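Local coordinates for protein probable acrylyl-CoA reductase AcuI (Escherichia coli, PDB 1O89) that probably catalyses the NADPH-dependent reduction of acrylyl-CoA to propanoyl-CoA and forms a homodimer, at residues Q23-E28 with S322-F327; A132-L137 with Q298-L303; R215-D220 with Q231-A236. One frame throughout, in Å; residues are numbered along the deposited sequence.

Contact 1 (Q23-E28 with S322-F327); sequences QALLLE and SEAPNF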
ATOM      1  N   GLN A  23     -13.284  20.685  36.854  1.00 62.65           N
ATOM      2  CA  GLN A  23     -12.326  21.614  36.274  1.00 61.69           C
ATOM      3  C   GLN A  23     -11.916  21.131  34.889  1.00 56.87           C
ATOM      4  O   GLN A  23     -11.771  19.943  34.649  1.00 53.52           O
ATOM      5  CB  GLN A  23     -11.071  21.732  37.148  1.00 63.34           C
ATOM      6  CG  GLN A  23     -11.316  22.260  38.541  1.00 69.96           C
ATOM      7  CD  GLN A  23     -11.224  23.782  38.633  1.00 75.58           C
ATOM      8  OE1 GLN A  23     -10.121  24.345  38.700  1.00 79.71           O
ATOM      9  NE2 GLN A  23     -12.377  24.446  38.651  1.00 77.33           N
ATOM     10  N   ALA A  24     -11.683  22.077  33.994  1.00 56.37           N
ATOM     11  CA  ALA A  24     -11.359  21.766  32.609  1.00 53.49           C
ATOM     12  C   ALA A  24     -10.696  22.958  31.945  1.00 54.55           C
ATOM     13  O   ALA A  24     -11.084  24.102  32.195  1.00 57.20           O
ATOM     14  CB  ALA A  24     -12.618  21.409  31.867  1.00 52.43           C
ATOM     15  N   LEU A  25      -9.689  22.697  31.116  1.00 53.03           N
ATOM     16  CA  LEU A  25      -9.191  23.706  30.195  1.00 54.50           C
ATOM     17  C   LEU A  25     -10.159  23.766  29.012  1.00 53.25           C
ATOM     18  O   LEU A  25     -10.286  22.802  28.270  1.00 50.54           O
ATOM     19  CB  LEU A  25      -7.776  23.389  29.716  1.00 54.27           C
ATOM     20  CG  LEU A  25      -7.130  24.512  28.881  1.00 57.68           C
ATOM     21  CD1 LEU A  25      -6.559  25.583  29.778  1.00 62.04           C
ATOM     22  CD2 LEU A  25      -6.055  23.966  27.949  1.00 57.24           C
ATOM     23  N   LEU A  26     -10.845  24.899  28.879  1.00 55.23           N
ATOM     24  CA  LEU A  26     -11.836  25.135  27.835  1.00 55.79           C
ATOM     25  C   LEU A  26     -11.304  26.121  26.786  1.00 58.47           C
ATOM     26  O   LEU A  26     -10.811  27.196  27.115  1.00 60.40           O
ATOM     27  CB  LEU A  26     -13.136  25.680  28.456  1.00 57.31           C
ATOM     28  CG  LEU A  26     -14.421  25.613  27.614  1.00 57.58           C
ATOM     29  CD1 LEU A  26     -14.888  24.180  27.462  1.00 55.85           C
ATOM     30  CD2 LEU A  26     -15.544  26.466  28.221  1.00 59.82           C
ATOM     31  N   LEU A  27     -11.405  25.726  25.521  1.00 58.51           N
ATOM     32  CA  LEU A  27     -11.046  26.582  24.404  1.00 61.97           C
ATOM     33  C   LEU A  27     -12.313  27.223  23.868  1.00 64.32           C
ATOM     34  O   LEU A  27     -13.295  26.539  23.621  1.00 62.50           O
ATOM     35  CB  LEU A  27     -10.362  25.770  23.303  1.00 61.07           C
ATOM     36  CG  LEU A  27      -9.108  24.993  23.717  1.00 59.70           C
ATOM     37  CD1 LEU A  27      -8.374  24.432  22.489  1.00 60.30           C
ATOM     38  CD2 LEU A  27      -8.183  25.863  24.563  1.00 61.42           C
ATOM     39  N   GLU A  28     -12.286  28.540  23.719  1.00 69.17           N
ATOM     40  CA  GLU A  28     -13.409  29.302  23.176  1.00 72.90           C
ATOM     41  C   GLU A  28     -12.892  30.213  22.071  1.00 77.97           C
ATOM     42  O   GLU A  28     -11.761  30.691  22.149  1.00 80.01           O
ATOM     43  CB  GLU A  28     -14.047  30.149  24.278  1.00 74.53           C
ATOM     44  CG  GLU A  28     -14.798  29.342  25.322  1.00 72.48           C
ATOM     45  CD  GLU A  28     -15.236  30.168  26.519  1.00 75.97           C
ATOM     46  OE1 GLU A  28     -14.371  30.602  27.317  1.00 78.81           O
ATOM     47  OE2 GLU A  28     -16.454  30.381  26.667  1.00 78.22           O
ATOM     48  N   SER A 322      -3.758  24.568  34.392  1.00 69.34           N
ATOM     49  CA  SER A 322      -3.566  26.017  34.318  1.00 74.54           C
ATOM     50  C   SER A 322      -2.254  26.400  33.628  1.00 74.76           C
ATOM     51  O   SER A 322      -2.115  27.522  33.150  1.00 79.20           O
ATOM     52  CB  SER A 322      -3.626  26.640  35.717  1.00 79.58           C
ATOM     53  OG  SER A 322      -2.535  26.201  36.520  1.00 78.90           O
ATOM     54  N   GLU A 323      -1.296  25.471  33.595  1.00 70.96           N
ATOM     55  CA  GLU A 323      -0.031  25.658  32.870  1.00 71.62           C
ATOM     56  C   GLU A 323      -0.073  25.229  31.404  1.00 69.64           C
ATOM     57  O   GLU A 323       0.876  25.476  30.669  1.00 71.29           O
ATOM     58  CB  GLU A 323       1.096  24.878  33.543  1.00 69.79           C
ATOM     59  CG  GLU A 323       1.387  25.295  34.967  1.00 73.20           C
ATOM     60  CD  GLU A 323       2.331  24.332  35.644  1.00 71.55           C
ATOM     61  OE1 GLU A 323       3.554  24.518  35.511  1.00 74.68           O
ATOM     62  OE2 GLU A 323       1.854  23.391  36.304  1.00 69.00           O
ATOM     63  N   ALA A 324      -1.153  24.577  30.984  1.00 66.86           N
ATOM     64  CA  ALA A 324      -1.253  24.063  29.621  1.00 65.85           C
ATOM     65  C   ALA A 324      -1.135  25.146  28.543  1.00 71.06           C
ATOM     66  O   ALA A 324      -0.519  24.898  27.520  1.00 72.02           O
ATOM     67  CB  ALA A 324      -2.548  23.250  29.439  1.00 63.10           C
ATOM     68  N   PRO A 325      -1.731  26.325  28.739  1.00 75.65           N
ATOM     69  CA  PRO A 325      -1.568  27.421  27.776  1.00 82.05           C
ATOM     70  C   PRO A 325      -0.109  27.847  27.565  1.00 86.05           C
ATOM     71  O   PRO A 325       0.345  27.941  26.424  1.00 89.30           O
ATOM     72  CB  PRO A 325      -2.393  28.553  28.400  1.00 86.36           C
ATOM     73  CG  PRO A 325      -3.401  27.850  29.257  1.00 81.53           C
ATOM     74  CD  PRO A 325      -2.640  26.706  29.839  1.00 76.03           C
ATOM     75  N   ASN A 326       0.618  28.083  28.652  1.00 86.37           N
ATOM     76  CA  ASN A 326       2.009  28.486  28.545  1.00 90.76           C
ATOM     77  C   ASN A 326       2.901  27.376  27.976  1.00 87.83           C
ATOM     78  O   ASN A 326       3.761  27.647  27.140  1.00 92.81           O
ATOM     79  CB  ASN A 326       2.534  28.976  29.899  1.00 92.51           C
ATOM     80  CG  ASN A 326       2.046  30.381  30.252  1.00 99.73           C
ATOM     81  OD1 ASN A 326       2.242  30.843  31.376  1.00102.37           O
ATOM     82  ND2 ASN A 326       1.409  31.065  29.298  1.00104.21           N
ATOM     83  N   PHE A 327       2.690  26.137  28.417  1.00 80.82           N
ATOM     84  CA  PHE A 327       3.437  24.991  27.887  1.00 78.40           C
ATOM     85  C   PHE A 327       3.073  24.679  26.438  1.00 79.84           C
ATOM     86  O   PHE A 327       3.894  24.145  25.695  1.00 81.51           O
ATOM     87  CB  PHE A 327       3.263  23.745  28.772  1.00 71.98           C
ATOM     88  CG  PHE A 327       4.297  23.644  29.851  1.00 71.87           C
ATOM     89  CD1 PHE A 327       4.259  24.510  30.941  1.00 74.45           C
ATOM     90  CD2 PHE A 327       5.334  22.725  29.756  1.00 71.55           C
ATOM     91  CE1 PHE A 327       5.236  24.457  31.937  1.00 75.90           C
ATOM     92  CE2 PHE A 327       6.308  22.653  30.743  1.00 72.73           C
ATOM     93  CZ  PHE A 327       6.259  23.524  31.841  1.00 74.91           C
TER
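Leu25 meets Ala324 and Pro325 in a contact that one branched side chain carries for its whole strand. The CB of Leu25 leaves strand 23-28 toward helix 324-332. Its CG then stands anti to the backbone N (chi1 -173°), beside the carbonyl carbon, and from there the two methyls part company. CD1 reaches the proline ring, lying 3.9 Å from Pro325 CG and 4.1 Å from Pro325 CD, while CD2 goes to the methyl of its neighbour, 3.9 Å from Ala324 CB. Each branch thus has a partner of its own in helix 324-332. Leucine and proline slide past each other in opposite directions, so CD1 lies alongside the ring's outer carbons. No hydrogen bond crosses between the segments, whose backbones keep well apart: the closest alpha carbons, Leu25 CA and Ser322 CA, are 7.3 Å from each other. This is apolar strand-to-helix packing away from the annotated sites, with Leu25 and Ala324 both buried. Ser320, a little earlier in the chain, is hydrogen-bonded by Ser322 and Glu323. Strand 23-28 pairs antiparallel with strand 35-40, whose Val38 also touches Leu25, and Ile68 of helix 62-69 packs against the same leucine, which therefore joins the N-terminal hairpin to helix 62-69 and to helix 324-332, late in the chain.

Contact 2 (A132-L137 with Q298-L303); sequences AMPQGL and QAWQRL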
ATOM      1  N   ALA A 132      -9.511  -1.014  27.890  1.00 58.10           N
ATOM      2  CA  ALA A 132      -9.231  -1.534  29.226  1.00 59.34           C
ATOM      3  C   ALA A 132      -7.731  -1.462  29.466  1.00 57.77           C
ATOM      4  O   ALA A 132      -6.953  -1.866  28.607  1.00 57.53           O
ATOM      5  CB  ALA A 132      -9.721  -2.967  29.356  1.00 63.74           C
ATOM      6  N   MET A 133      -7.334  -0.924  30.619  1.00 56.92           N
ATOM      7  CA  MET A 133      -5.922  -0.734  30.933  1.00 56.09           C
ATOM      8  C   MET A 133      -5.253  -2.084  30.765  1.00 59.00           C
ATOM      9  O   MET A 133      -5.616  -3.019  31.462  1.00 62.42           O
ATOM     10  CB  MET A 133      -5.726  -0.218  32.366  1.00 56.10           C
ATOM     11  CG  MET A 133      -4.298   0.227  32.707  1.00 56.04           C
ATOM     12  SD  MET A 133      -3.833   1.798  31.823  1.00 56.33           S
ATOM     13  CE  MET A 133      -2.561   1.357  31.147  1.00 56.08           C
ATOM     14  N   PRO A 134      -4.320  -2.207  29.821  1.00 58.75           N
ATOM     15  CA  PRO A 134      -3.600  -3.474  29.625  1.00 61.82           C
ATOM     16  C   PRO A 134      -2.710  -3.819  30.813  1.00 62.91           C
ATOM     17  O   PRO A 134      -2.188  -2.914  31.479  1.00 59.81           O
ATOM     18  CB  PRO A 134      -2.738  -3.206  28.381  1.00 60.96           C
ATOM     19  CG  PRO A 134      -3.292  -1.983  27.763  1.00 57.95           C
ATOM     20  CD  PRO A 134      -3.876  -1.182  28.859  1.00 56.17           C
ATOM     21  N   GLN A 135      -2.541  -5.116  31.063  1.00 67.20           N
ATOM     22  CA  GLN A 135      -1.669  -5.585  32.129  1.00 69.50           C
ATOM     23  C   GLN A 135      -0.254  -5.090  31.871  1.00 68.26           C
ATOM     24  O   GLN A 135       0.261  -5.218  30.763  1.00 68.08           O
ATOM     25  CB  GLN A 135      -1.669  -7.118  32.198  1.00 74.94           C
ATOM     26  CG  GLN A 135      -3.019  -7.737  32.580  1.00 78.44           C
ATOM     27  CD  GLN A 135      -2.908  -9.210  32.961  1.00 85.52           C
ATOM     28  OE1 GLN A 135      -3.074  -9.571  34.131  1.00 87.51           O
ATOM     29  NE2 GLN A 135      -2.627 -10.064  31.973  1.00 89.10           N
ATOM     30  N   GLY A 136       0.370  -4.518  32.896  1.00 67.75           N
ATOM     31  CA  GLY A 136       1.726  -4.020  32.786  1.00 67.35           C
ATOM     32  C   GLY A 136       1.819  -2.526  32.534  1.00 63.80           C
ATOM     33  O   GLY A 136       2.905  -1.971  32.562  1.00 64.12           O
ATOM     34  N   LEU A 137       0.695  -1.874  32.279  1.00 61.69           N
ATOM     35  CA  LEU A 137       0.671  -0.424  32.117  1.00 59.17           C
ATOM     36  C   LEU A 137      -0.191   0.208  33.188  1.00 58.21           C
ATOM     37  O   LEU A 137      -1.106  -0.424  33.700  1.00 59.45           O
ATOM     38  CB  LEU A 137       0.087  -0.022  30.757  1.00 57.06           C
ATOM     39  CG  LEU A 137       0.937   0.118  29.498  1.00 58.49           C
ATOM     40  CD1 LEU A 137       0.107   0.825  28.441  1.00 56.60           C
ATOM     41  CD2 LEU A 137       2.240   0.861  29.746  1.00 58.84           C
ATOM     42  N   GLN A 298      -4.917  -4.980  20.478  1.00 56.89           N
ATOM     43  CA  GLN A 298      -3.756  -5.738  20.058  1.00 57.54           C
ATOM     44  C   GLN A 298      -2.488  -4.875  20.091  1.00 53.82           C
ATOM     45  O   GLN A 298      -1.440  -5.334  20.523  1.00 55.12           O
ATOM     46  CB  GLN A 298      -3.996  -6.331  18.679  1.00 58.99           C
ATOM     47  CG  GLN A 298      -2.816  -7.092  18.098  1.00 61.32           C
ATOM     48  CD  GLN A 298      -3.088  -7.614  16.694  1.00 65.19           C
ATOM     49  OE1 GLN A 298      -2.343  -8.461  16.194  1.00 67.65           O
ATOM     50  NE2 GLN A 298      -4.157  -7.122  16.060  1.00 64.57           N
ATOM     51  N   ALA A 299      -2.596  -3.621  19.671  1.00 50.81           N
ATOM     52  CA  ALA A 299      -1.442  -2.739  19.612  1.00 48.57           C
ATOM     53  C   ALA A 299      -0.957  -2.372  20.995  1.00 48.67           C
ATOM     54  O   ALA A 299       0.255  -2.240  21.200  1.00 48.51           O
ATOM     55  CB  ALA A 299      -1.748  -1.464  18.820  1.00 46.59           C
ATOM     56  N   TRP A 300      -1.884  -2.164  21.922  1.00 49.82           N
ATOM     57  CA  TRP A 300      -1.503  -1.798  23.278  1.00 51.93           C
ATOM     58  C   TRP A 300      -0.804  -2.960  23.960  1.00 54.65           C
ATOM     59  O   TRP A 300       0.127  -2.743  24.724  1.00 56.44           O
ATOM     60  CB  TRP A 300      -2.699  -1.310  24.111  1.00 54.25           C
ATOM     61  CG  TRP A 300      -3.015   0.124  23.827  1.00 53.13           C
ATOM     62  CD1 TRP A 300      -4.027   0.594  23.057  1.00 51.71           C
ATOM     63  CD2 TRP A 300      -2.278   1.272  24.266  1.00 53.82           C
ATOM     64  NE1 TRP A 300      -3.983   1.963  22.997  1.00 52.40           N
ATOM     65  CE2 TRP A 300      -2.915   2.408  23.727  1.00 52.71           C
ATOM     66  CE3 TRP A 300      -1.153   1.458  25.088  1.00 55.59           C
ATOM     67  CZ2 TRP A 300      -2.474   3.705  23.973  1.00 54.42           C
ATOM     68  CZ3 TRP A 300      -0.710   2.742  25.330  1.00 57.81           C
ATOM     69  CH2 TRP A 300      -1.374   3.858  24.774  1.00 58.26           C
ATOM     70  N   GLN A 301      -1.262  -4.182  23.703  1.00 56.37           N
ATOM     71  CA  GLN A 301      -0.622  -5.376  24.255  1.00 60.40           C
ATOM     72  C   GLN A 301       0.812  -5.501  23.726  1.00 58.36           C
ATOM     73  O   GLN A 301       1.734  -5.821  24.469  1.00 60.36           O
ATOM     74  CB  GLN A 301      -1.421  -6.624  23.875  1.00 63.97           C
ATOM     75  CG  GLN A 301      -1.114  -7.823  24.720  1.00 72.01           C
ATOM     76  CD  GLN A 301      -0.399  -8.937  23.966  1.00 76.06           C
ATOM     77  OE1 GLN A 301       0.448  -8.681  23.087  1.00 72.68           O
ATOM     78  NE2 GLN A 301      -0.718 -10.184  24.330  1.00 82.37           N
ATOM     79  N   ARG A 302       0.978  -5.232  22.435  1.00 54.92           N
ATOM     80  CA  ARG A 302       2.280  -5.281  21.782  1.00 54.24           C
ATOM     81  C   ARG A 302       3.252  -4.229  22.344  1.00 53.18           C
ATOM     82  O   ARG A 302       4.446  -4.510  22.496  1.00 54.99           O
ATOM     83  CB  ARG A 302       2.119  -5.104  20.265  1.00 52.15           C
ATOM     84  CG  ARG A 302       1.611  -6.364  19.537  1.00 54.68           C
ATOM     85  CD  ARG A 302       2.555  -7.544  19.615  1.00 57.59           C
ATOM     86  NE  ARG A 302       3.865  -7.191  19.075  1.00 56.83           N
ATOM     87  CZ  ARG A 302       4.194  -7.239  17.784  1.00 57.78           C
ATOM     88  NH1 ARG A 302       3.327  -7.666  16.861  1.00 58.91           N
ATOM     89  NH2 ARG A 302       5.415  -6.875  17.412  1.00 57.23           N
ATOM     90  N   LEU A 303       2.739  -3.041  22.671  1.00 51.21           N
ATOM     91  CA  LEU A 303       3.561  -1.982  23.263  1.00 50.95           C
ATOM     92  C   LEU A 303       4.122  -2.390  24.620  1.00 53.97           C
ATOM     93  O   LEU A 303       5.240  -2.034  24.966  1.00 55.99           O
ATOM     94  CB  LEU A 303       2.748  -0.701  23.416  1.00 50.10           C
ATOM     95  CG  LEU A 303       2.586   0.074  22.121  1.00 48.08           C
ATOM     96  CD1 LEU A 303       1.331   0.933  22.160  1.00 47.81           C
ATOM     97  CD2 LEU A 303       3.816   0.907  21.884  1.00 50.44           C
TER
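Pro134 and Leu137, the first and last residues of a type II beta turn, both touch Trp300 on helix 293-306. The turn is closed by the backbone bond from Leu137 N to Pro134 O (3.2 Å), and Gly136, at its third position, has the positive phi (98°) that this turn type requires. On the other side the backbone is regular helix. The two segments approach most closely at Pro134 CA and Gln301 CA, 6.4 Å apart, without any hydrogen bond between them, so apolar side chains make the join. Pro134 meets the root of the tryptophan: its CG lies 3.8 Å from Trp300 CB. Leu137 meets the six-membered part of the indole, its CD1 standing 3.6 Å from Trp300 CE3 and 3.7 Å from Trp300 CZ3. Leucine and tryptophan side chains cross at about a right angle, and the methyl comes to the ring obliquely. The indole has its CG anti to the carbonyl carbon (chi1 -81°), a torsion that swings the benzo ring out to Leu137; CB, placed by the backbone, meets the proline. From within the same helix, Leu303 CD1 lies over one ring face, 3.9 Å above its plane and offset toward the rim. Helix 139-161, which follows the turn, lends Ile145 to both Leu137 and Trp300, and its Phe150 meets the indole with ring planes about 20° apart. Leu105 of strand 103-107 touches Pro134 and Trp300 as well, tying a strand of the GroES-like region to a helix of the zinc-binding dehydrogenase region.

Contact 3 (R215-D220 with Q231-A236); sequences RVLPRD and QVWAGA
Arg215 and Leu217 extend from one strand to the same corner of the Trp233 indole, although the backbones are far apart: Leu217 CA and Val232 CA are separated by 13.3 Å. Long side chains span the gap. The arginine leaves its backbone at an unusual first torsion (chi1 14°), close to eclipsed, and bends again at chi3, which brings NH2 to within 3.8 Å of Trp233 CH2 and 4.0 Å of Trp233 CZ3. Guanidinium and indole planes are 20° apart, yet the nitrogen comes in obliquely. The charge of the group is met by a salt bridge from NH2 to Glu170. Leu217 arrives from the opposite direction to the tryptophan. With CG anti to its carbonyl carbon (chi1 -49°) and the second torsion extended, it carries CD1 to the indole edge, near the ring plane and 4.1 Å from Trp233 CH2. In the Rossmann-type nucleotide-binding fold to which both segments belong, 213-218 is, within this chain, an outermost strand of the six-stranded parallel sheet, and strands 195-199 and 170-173 separate it from 233-238. The contact therefore reaches across two intervening strands, whose Val196 and Val172 also touch the indole. The CB of Trp233 does not point at segment 215-220; the far end of the ring makes the approach. Its NE1 is hydrogen-bonded to Gln251, which helps to fix the ring's rotation. Val232 CG2 covers one ring face over its centre, 3.5 Å above the plane. Farther along segment 215-220, Arg219, an NADP(+)-binding residue, pairs its NH1 with Asp220 OD1 in a salt bridge of 3.1 Å.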
ATOM      1  N   ARG A 215      22.422   4.324  12.057  1.00 78.14           N
ATOM      2  CA  ARG A 215      22.907   5.541  11.398  1.00 80.38           C
ATOM      3  C   ARG A 215      21.806   6.584  11.255  1.00 78.18           C
ATOM      4  O   ARG A 215      20.612   6.266  11.295  1.00 74.80           O
ATOM      5  CB  ARG A 215      23.550   5.237  10.030  1.00 81.66           C
ATOM      6  CG  ARG A 215      23.272   3.841   9.479  1.00 79.53           C
ATOM      7  CD  ARG A 215      23.972   3.536   8.168  1.00 80.89           C
ATOM      8  NE  ARG A 215      23.032   3.246   7.085  1.00 76.71           N
ATOM      9  CZ  ARG A 215      22.830   4.013   6.012  1.00 77.80           C
ATOM     10  NH1 ARG A 215      23.490   5.157   5.840  1.00 82.27           N
ATOM     11  NH2 ARG A 215      21.956   3.636   5.086  1.00 74.83           N
ATOM     12  N   VAL A 216      22.226   7.832  11.090  1.00 80.67           N
ATOM     13  CA  VAL A 216      21.314   8.960  10.998  1.00 79.71           C
ATOM     14  C   VAL A 216      21.611   9.818   9.764  1.00 81.89           C
ATOM     15  O   VAL A 216      22.713  10.343   9.614  1.00 86.32           O
ATOM     16  CB  VAL A 216      21.390   9.841  12.256  1.00 81.52           C
ATOM     17  CG1 VAL A 216      20.409  11.024  12.151  1.00 80.74           C
ATOM     18  CG2 VAL A 216      21.142   9.007  13.531  1.00 79.68           C
ATOM     19  N   LEU A 217      20.612   9.963   8.898  1.00 79.29           N
ATOM     20  CA  LEU A 217      20.714  10.770   7.691  1.00 81.09           C
ATOM     21  C   LEU A 217      19.974  12.108   7.852  1.00 81.80           C
ATOM     22  O   LEU A 217      18.979  12.179   8.571  1.00 79.55           O
ATOM     23  CB  LEU A 217      20.122   9.978   6.520  1.00 78.13           C
ATOM     24  CG  LEU A 217      20.628   8.536   6.383  1.00 76.72           C
ATOM     25  CD1 LEU A 217      19.989   7.848   5.201  1.00 74.73           C
ATOM     26  CD2 LEU A 217      22.145   8.510   6.265  1.00 82.44           C
ATOM     27  N   PRO A 218      20.445  13.168   7.190  1.00 85.37           N
ATOM     28  CA  PRO A 218      19.705  14.438   7.163  1.00 86.34           C
ATOM     29  C   PRO A 218      18.459  14.397   6.263  1.00 83.43           C
ATOM     30  O   PRO A 218      18.446  13.694   5.249  1.00 82.13           O
ATOM     31  CB  PRO A 218      20.739  15.445   6.626  1.00 91.82           C
ATOM     32  CG  PRO A 218      21.736  14.634   5.868  1.00 92.79           C
ATOM     33  CD  PRO A 218      21.715  13.249   6.447  1.00 89.38           C
ATOM     34  N   ARG A 219      17.424  15.148   6.643  1.00 82.68           N
ATOM     35  CA  ARG A 219      16.182  15.212   5.869  1.00 80.50           C
ATOM     36  C   ARG A 219      16.384  15.874   4.505  1.00 82.86           C
ATOM     37  O   ARG A 219      15.581  15.655   3.592  1.00 80.60           O
ATOM     38  CB  ARG A 219      15.094  15.970   6.645  1.00 80.22           C
ATOM     39  CG  ARG A 219      13.649  15.757   6.119  1.00 77.68           C
ATOM     40  CD  ARG A 219      12.818  17.050   6.028  1.00 81.55           C
ATOM     41  NE  ARG A 219      12.808  17.638   4.680  1.00 84.51           N
ATOM     42  CZ  ARG A 219      13.478  18.736   4.285  1.00 89.46           C
ATOM     43  NH1 ARG A 219      14.264  19.424   5.113  1.00 93.20           N
ATOM     44  NH2 ARG A 219      13.362  19.151   3.027  1.00 91.01           N
ATOM     45  N   ASP A 220      17.447  16.674   4.382  1.00 87.13           N
ATOM     46  CA  ASP A 220      17.767  17.395   3.146  1.00 90.67           C
ATOM     47  C   ASP A 220      18.096  16.471   1.971  1.00 89.78           C
ATOM     48  O   ASP A 220      17.901  16.855   0.815  1.00 91.15           O
ATOM     49  CB  ASP A 220      18.937  18.369   3.379  1.00 96.11           C
ATOM     50  CG  ASP A 220      18.570  19.505   4.321  1.00 98.43           C
ATOM     51  OD1 ASP A 220      17.383  19.593   4.706  1.00 96.86           O
ATOM     52  OD2 ASP A 220      19.391  20.356   4.739  1.00103.35           O
ATOM     53  N   GLN A 231      17.849   0.372  -4.742  1.00 63.11           N
ATOM     54  CA  GLN A 231      17.105  -0.318  -3.688  1.00 60.38           C
ATOM     55  C   GLN A 231      17.940  -0.408  -2.406  1.00 61.20           C
ATOM     56  O   GLN A 231      18.950  -1.104  -2.382  1.00 62.74           O
ATOM     57  CB  GLN A 231      16.748  -1.743  -4.131  1.00 59.45           C
ATOM     58  CG  GLN A 231      15.593  -1.854  -5.113  1.00 58.41           C
ATOM     59  CD  GLN A 231      15.526  -3.225  -5.762  1.00 59.80           C
ATOM     60  OE1 GLN A 231      14.904  -4.141  -5.228  1.00 59.49           O
ATOM     61  NE2 GLN A 231      16.185  -3.372  -6.905  1.00 60.57           N
ATOM     62  N   VAL A 232      17.515   0.290  -1.350  1.00 59.97           N
ATOM     63  CA  VAL A 232      18.226   0.251  -0.064  1.00 61.00           C
ATOM     64  C   VAL A 232      17.375  -0.159   1.154  1.00 58.20           C
ATOM     65  O   VAL A 232      17.927  -0.697   2.106  1.00 58.88           O
ATOM     66  CB  VAL A 232      18.984   1.594   0.232  1.00 63.53           C
ATOM     67  CG1 VAL A 232      20.208   1.741  -0.667  1.00 67.50           C
ATOM     68  CG2 VAL A 232      18.085   2.806   0.072  1.00 62.93           C
ATOM     69  N   TRP A 233      16.058   0.058   1.143  1.00 55.67           N
ATOM     70  CA  TRP A 233      15.236  -0.234   2.344  1.00 53.75           C
ATOM     71  C   TRP A 233      14.348  -1.474   2.228  1.00 52.38           C
ATOM     72  O   TRP A 233      13.633  -1.645   1.239  1.00 50.81           O
ATOM     73  CB  TRP A 233      14.339   0.950   2.737  1.00 52.41           C
ATOM     74  CG  TRP A 233      14.960   2.282   2.637  1.00 53.27           C
ATOM     75  CD1 TRP A 233      14.529   3.325   1.880  1.00 52.48           C
ATOM     76  CD2 TRP A 233      16.120   2.733   3.324  1.00 56.96           C
ATOM     77  NE1 TRP A 233      15.368   4.400   2.030  1.00 56.22           N
ATOM     78  CE2 TRP A 233      16.349   4.069   2.927  1.00 59.08           C
ATOM     79  CE3 TRP A 233      17.003   2.143   4.237  1.00 59.07           C
ATOM     80  CZ2 TRP A 233      17.424   4.820   3.402  1.00 61.31           C
ATOM     81  CZ3 TRP A 233      18.072   2.892   4.713  1.00 61.87           C
ATOM     82  CH2 TRP A 233      18.274   4.213   4.289  1.00 63.44           C
ATOM     83  N   ALA A 234      14.373  -2.317   3.263  1.00 52.70           N
ATOM     84  CA  ALA A 234      13.458  -3.463   3.357  1.00 51.35           C
ATOM     85  C   ALA A 234      12.073  -2.995   3.770  1.00 49.37           C
ATOM     86  O   ALA A 234      11.049  -3.545   3.332  1.00 48.69           O
ATOM     87  CB  ALA A 234      13.981  -4.473   4.355  1.00 52.37           C
ATOM     88  N   GLY A 235      12.056  -1.996   4.644  1.00 49.01           N
ATOM     89  CA  GLY A 235      10.835  -1.390   5.118  1.00 47.14           C
ATOM     90  C   GLY A 235      11.053   0.052   5.540  1.00 47.67           C
ATOM     91  O   GLY A 235      12.194   0.526   5.633  1.00 48.88           O
ATOM     92  N   ALA A 236       9.949   0.748   5.812  1.00 46.05           N
ATOM     93  CA  ALA A 236      10.014   2.151   6.195  1.00 46.57           C
ATOM     94  C   ALA A 236       8.796   2.574   7.011  1.00 45.12           C
ATOM     95  O   ALA A 236       7.686   2.078   6.812  1.00 43.41           O
ATOM     96  CB  ALA A 236      10.179   3.059   4.939  1.00 47.58           C
TER

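Three well-separated points mark out the two-domain plan of a medium-chain dehydrogenase. Contact 1 joins a strand near the N-terminus to a helix late in the chain; contact 2 lies within the span it closes, and contact 3 within that of contact 2. No two of them touch. Contact 1 belongs to the catalytic-domain side, contact 3 to the parallel nucleotide-binding sheet, and they stand on opposite sides of the chain's centre, their own centres 39 Å apart. Contact 2, some 29 and 30 Å from the others, draws the GroES-like and zinc-binding dehydrogenase regions together. Segment 215-220 holds the NADP(+)-binding Arg219, whereas contact 1 lies away from the annotated sites.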